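Long-range contact in amidase (Bacillus anthracis, PDB 5EWQ), which probably hydrolyses carboxylic acid amides to the free acid and ammonia, as a member of the amidase family: residues I57-T68 / A95-R106. Sequence-based numbering, arbitrary orientation.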
loop_
_atom_site.group_PDB
_atom_site.type_symbol
_atom_site.label_atom_id
_atom_site.label_comp_id
_atom_site.label_asym_id
_atom_site.label_seq_id
_atom_site.Cartn_x
_atom_site.Cartn_y
_atom_site.Cartn_z
ATOM N N ILE A 57 4.295 26.362 -0.831
ATOM C CA ILE A 57 3.985 26.872 -2.161
ATOM C C ILE A 57 3.040 28.069 -2.091
ATOM O O ILE A 57 2.941 28.849 -3.039
ATOM C CB ILE A 57 3.366 25.779 -3.052
ATOM C CG1 ILE A 57 2.052 25.283 -2.452
ATOM C CG2 ILE A 57 4.333 24.617 -3.218
ATOM C CD1 ILE A 57 1.490 24.071 -3.147
ATOM N N ASP A 58 2.348 28.214 -0.963
ATOM C CA ASP A 58 1.488 29.369 -0.738
ATOM C C ASP A 58 2.324 30.597 -0.406
ATOM O O ASP A 58 1.939 31.726 -0.711
ATOM C CB ASP A 58 0.485 29.094 0.385
ATOM C CG ASP A 58 -0.659 28.202 -0.059
ATOM O OD1 ASP A 58 -0.989 28.211 -1.263
ATOM O OD2 ASP A 58 -1.228 27.493 0.798
ATOM N N ASP A 59 3.473 30.367 0.222
ATOM C CA ASP A 59 4.378 31.450 0.584
ATOM C C ASP A 59 5.296 31.804 -0.582
ATOM O O ASP A 59 6.006 32.810 -0.544
ATOM C CB ASP A 59 5.205 31.069 1.814
ATOM C CG ASP A 59 4.342 30.706 3.007
ATOM O OD1 ASP A 59 3.179 31.160 3.061
ATOM O OD2 ASP A 59 4.825 29.967 3.890
ATOM N N GLY A 60 5.277 30.969 -1.616
ATOM C CA GLY A 60 6.057 31.216 -2.815
ATOM C C GLY A 60 7.479 30.695 -2.737
ATOM O O GLY A 60 8.329 31.068 -3.544
ATOM N N LYS A 61 7.738 29.827 -1.763
ATOM C CA LYS A 61 9.069 29.259 -1.584
ATOM C C LYS A 61 9.194 27.907 -2.280
ATOM O O LYS A 61 10.226 27.242 -2.182
ATOM C CB LYS A 61 9.394 29.117 -0.096
ATOM N N LEU A 62 8.139 27.508 -2.984
ATOM C CA LEU A 62 8.114 26.226 -3.679
ATOM C C LEU A 62 6.992 26.196 -4.714
ATOM O O LEU A 62 6.076 27.015 -4.672
ATOM C CB LEU A 62 7.944 25.078 -2.677
ATOM C CG LEU A 62 8.211 23.648 -3.159
ATOM C CD1 LEU A 62 9.701 23.411 -3.364
ATOM C CD2 LEU A 62 7.622 22.624 -2.200
ATOM N N SER A 63 7.074 25.254 -5.648
ATOM C CA SER A 63 6.008 25.033 -6.616
ATOM C C SER A 63 5.827 23.538 -6.867
ATOM O O SER A 63 6.620 22.721 -6.395
ATOM C CB SER A 63 6.304 25.762 -7.927
ATOM O OG SER A 63 7.492 25.274 -8.527
ATOM N N TYR A 64 4.782 23.184 -7.608
ATOM C CA TYR A 64 4.509 21.785 -7.920
ATOM C C TYR A 64 5.565 21.209 -8.857
ATOM O O TYR A 64 5.925 20.036 -8.754
ATOM C CB TYR A 64 3.118 21.639 -8.541
ATOM C CG TYR A 64 1.990 21.858 -7.559
ATOM C CD1 TYR A 64 2.019 21.278 -6.297
ATOM C CD2 TYR A 64 0.901 22.654 -7.889
ATOM C CE1 TYR A 64 0.991 21.475 -5.397
ATOM C CE2 TYR A 64 -0.131 22.860 -6.994
ATOM C CZ TYR A 64 -0.080 22.268 -5.750
ATOM O OH TYR A 64 -1.106 22.470 -4.854
ATOM N N GLU A 65 6.061 22.041 -9.767
ATOM C CA GLU A 65 7.105 21.626 -10.696
ATOM C C GLU A 65 8.399 21.320 -9.948
ATOM O O GLU A 65 9.090 20.348 -10.254
ATOM C CB GLU A 65 7.346 22.706 -11.752
ATOM C CG GLU A 65 8.402 22.342 -12.781
ATOM C CD GLU A 65 8.642 23.451 -13.786
ATOM O OE1 GLU A 65 9.494 23.267 -14.681
ATOM O OE2 GLU A 65 7.980 24.505 -13.682
ATOM N N GLU A 66 8.715 22.155 -8.964
ATOM C CA GLU A 66 9.892 21.947 -8.129
ATOM C C GLU A 66 9.732 20.705 -7.262
ATOM O O GLU A 66 10.677 19.937 -7.081
ATOM C CB GLU A 66 10.153 23.169 -7.247
ATOM C CG GLU A 66 10.642 24.394 -7.998
ATOM C CD GLU A 66 10.817 25.595 -7.091
ATOM O OE1 GLU A 66 9.796 26.131 -6.611
ATOM O OE2 GLU A 66 11.973 26.001 -6.854
ATOM N N LEU A 67 8.529 20.519 -6.727
ATOM C CA LEU A 67 8.228 19.372 -5.876
ATOM C C LEU A 67 8.408 18.063 -6.635
ATOM O O LEU A 67 8.963 17.099 -6.107
ATOM C CB LEU A 67 6.803 19.473 -5.330
ATOM C CG LEU A 67 6.345 18.341 -4.409
ATOM C CD1 LEU A 67 7.215 18.278 -3.165
ATOM C CD2 LEU A 67 4.883 18.513 -4.034
ATOM N N THR A 68 7.937 18.039 -7.877
ATOM C CA THR A 68 8.063 16.858 -8.722
ATOM C C THR A 68 9.523 16.615 -9.094
ATOM O O THR A 68 9.976 15.471 -9.153
ATOM C CB THR A 68 7.217 16.994 -10.005
ATOM O OG1 THR A 68 5.850 17.239 -9.654
ATOM C CG2 THR A 68 7.301 15.728 -10.845
ATOM N N ALA A 95 4.997 13.807 -16.118
ATOM C CA ALA A 95 4.882 14.229 -14.723
ATOM C C ALA A 95 5.145 15.721 -14.558
ATOM O O ALA A 95 4.474 16.395 -13.776
ATOM C CB ALA A 95 5.835 13.428 -13.850
HETATM N N MSE A 96 6.124 16.233 -15.296
HETATM C CA MSE A 96 6.465 17.648 -15.236
HETATM C C MSE A 96 5.450 18.495 -15.995
HETATM O O MSE A 96 5.066 19.572 -15.540
HETATM C CB MSE A 96 7.870 17.885 -15.792
HETATM C CG MSE A 96 8.975 17.258 -14.957
HETATM SE SE MSE A 96 9.179 18.102 -13.208
HETATM C CE MSE A 96 10.931 18.912 -13.474
ATOM N N GLU A 97 5.013 18.000 -17.150
ATOM C CA GLU A 97 4.044 18.716 -17.974
ATOM C C GLU A 97 2.714 18.872 -17.242
ATOM O O GLU A 97 2.045 19.899 -17.361
ATOM C CB GLU A 97 3.834 17.996 -19.308
ATOM C CG GLU A 97 2.874 18.704 -20.252
ATOM C CD GLU A 97 2.920 18.145 -21.660
ATOM O OE1 GLU A 97 2.249 17.124 -21.922
ATOM O OE2 GLU A 97 3.628 18.730 -22.507
ATOM N N GLU A 98 2.340 17.850 -16.481
ATOM C CA GLU A 98 1.123 17.904 -15.681
ATOM C C GLU A 98 1.322 18.786 -14.455
ATOM O O GLU A 98 0.395 19.461 -14.011
ATOM C CB GLU A 98 0.693 16.497 -15.257
ATOM C CG GLU A 98 0.282 15.596 -16.411
ATOM C CD GLU A 98 -0.014 14.177 -15.967
ATOM O OE1 GLU A 98 -0.250 13.968 -14.758
ATOM O OE2 GLU A 98 -0.005 13.270 -16.827
ATOM N N ALA A 99 2.538 18.783 -13.917
ATOM C CA ALA A 99 2.856 19.569 -12.727
ATOM C C ALA A 99 2.819 21.067 -13.014
ATOM O O ALA A 99 2.288 21.843 -12.220
ATOM C CB ALA A 99 4.218 19.172 -12.180
ATOM N N ARG A 100 3.389 21.465 -14.147
ATOM C CA ARG A 100 3.416 22.871 -14.536
ATOM C C ARG A 100 2.008 23.392 -14.799
ATOM O O ARG A 100 1.693 24.539 -14.485
ATOM C CB ARG A 100 4.289 23.075 -15.776
ATOM C CG ARG A 100 5.741 22.659 -15.599
ATOM C CD ARG A 100 6.575 23.032 -16.816
ATOM N NE ARG A 100 7.927 22.485 -16.745
ATOM C CZ ARG A 100 8.355 21.449 -17.460
ATOM N NH1 ARG A 100 7.535 20.845 -18.311
ATOM N NH2 ARG A 100 9.602 21.019 -17.329
ATOM N N LYS A 101 1.166 22.541 -15.376
ATOM C CA LYS A 101 -0.213 22.909 -15.675
ATOM C C LYS A 101 -1.018 23.086 -14.391
ATOM O O LYS A 101 -1.944 23.895 -14.332
ATOM C CB LYS A 101 -0.868 21.858 -16.573
ATOM C CG LYS A 101 -2.255 22.238 -17.066
ATOM C CD LYS A 101 -2.817 21.188 -18.012
ATOM C CE LYS A 101 -4.193 21.588 -18.520
ATOM N NZ LYS A 101 -4.755 20.582 -19.464
ATOM N N LEU A 102 -0.656 22.326 -13.362
ATOM C CA LEU A 102 -1.307 22.438 -12.062
ATOM C C LEU A 102 -0.821 23.679 -11.319
ATOM O O LEU A 102 -1.486 24.164 -10.405
ATOM C CB LEU A 102 -1.058 21.183 -11.225
ATOM C CG LEU A 102 -1.750 19.910 -11.715
ATOM C CD1 LEU A 102 -1.255 18.694 -10.948
ATOM C CD2 LEU A 102 -3.262 20.041 -11.599
ATOM N N ASP A 103 0.342 24.185 -11.717
ATOM C CA ASP A 103 0.869 25.425 -11.159
ATOM C C ASP A 103 0.181 26.632 -11.783
ATOM O O ASP A 103 -0.067 27.635 -11.112
ATOM C CB ASP A 103 2.382 25.516 -11.372
ATOM C CG ASP A 103 3.168 24.812 -10.284
ATOM O OD1 ASP A 103 2.734 24.856 -9.115
ATOM O OD2 ASP A 103 4.222 24.220 -10.597
ATOM N N GLN A 104 -0.125 26.528 -13.072
ATOM C CA GLN A 104 -0.780 27.608 -13.799
ATOM C C GLN A 104 -2.223 27.791 -13.341
ATOM O O GLN A 104 -2.679 28.914 -13.124
ATOM C CB GLN A 104 -0.740 27.340 -15.306
ATOM C CG GLN A 104 0.660 27.283 -15.890
ATOM C CD GLN A 104 0.660 26.927 -17.365
ATOM O OE1 GLN A 104 -0.375 26.574 -17.929
ATOM N NE2 GLN A 104 1.826 27.019 -17.996
ATOM N N GLU A 105 -2.936 26.679 -13.195
ATOM C CA GLU A 105 -4.335 26.717 -12.789
ATOM C C GLU A 105 -4.482 26.528 -11.284
ATOM O O GLU A 105 -5.554 26.168 -10.800
ATOM C CB GLU A 105 -5.135 25.643 -13.529
ATOM C CG GLU A 105 -4.944 25.652 -15.035
ATOM C CD GLU A 105 -5.768 24.587 -15.731
ATOM O OE1 GLU A 105 -5.404 24.195 -16.860
ATOM O OE2 GLU A 105 -6.780 24.142 -15.150
ATOM N N ARG A 106 -3.401 26.772 -10.549
ATOM C CA ARG A 106 -3.405 26.573 -9.104
ATOM C C ARG A 106 -4.366 27.522 -8.394
ATOM O O ARG A 106 -5.341 27.082 -7.789
ATOM C CB ARG A 106 -1.996 26.742 -8.532
ATOM C CG ARG A 106 -1.973 26.863 -7.018
ATOM C CD ARG A 106 -0.616 26.521 -6.431
ATOM N NE ARG A 106 -0.560 26.839 -5.008
ATOM C CZ ARG A 106 -1.120 26.103 -4.052
ATOM N NH1 ARG A 106 -1.783 24.997 -4.362
ATOM N NH2 ARG A 106 -1.017 26.474 -2.783
#
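Two helices pack side by side and nearly antiparallel at the periphery of the fold, the first turns of helix 64-79 (residues 64-68) against helix 95-104, the axes of these short segments approaching to 8.3 Å at an angle of 152°. The backbones come nearest where Glu-65 faces the small Ala-99. Asp-103 reaches across to the start of helix 64-79: its OD1 accepts from Tyr-64 N at 3.0 Å and its OD2 from Glu-65 N, also at 3.0 Å, each through the syn lone pair. A carboxylate gripping two backbone N-H groups there is probably favoured by the positive end of the helix dipole; the N-cap proper is Ser-63, whose OG takes a weak bond from Glu-66 N. Tyr-64 is a knob in a hole formed by Ala-99, Leu-102, Asp-103 and Arg-106. Its CG stands beside its own backbone N (chi1 -71°), which sends the ring off the helix toward Leu-102 and Arg-106. The ring plane is 12° from that of the Asp-103 carboxylate, and the OH bonds to Gln-54 of helix 50-58. This helical pair packs on strand 161-166, next to the edge strand 88-91 in the large mixed sheet of the amidase fold: Thr-68 and Leu-102 both rest on Phe-161. Thr-68 and Met-96, a selenomethionine, run antiparallel alongside each other, with Thr-68 CG2 3.8 Å from Met-96 SE, while Thr-68 OG1 turns back to bond Tyr-64 O. On the outer flank, Arg-100 NE makes a salt bridge to Glu-65 OE1 (2.7 Å), approaching from above the carboxylate plane, with the two flat groups 89° apart. Beyond the helix end, the extended Arg-106 lays one face of its guanidinium against Ile-57, CD1 over its centre; Asp-58 lies at the group's edge, modelled too close for that salt bridge's details to be trusted.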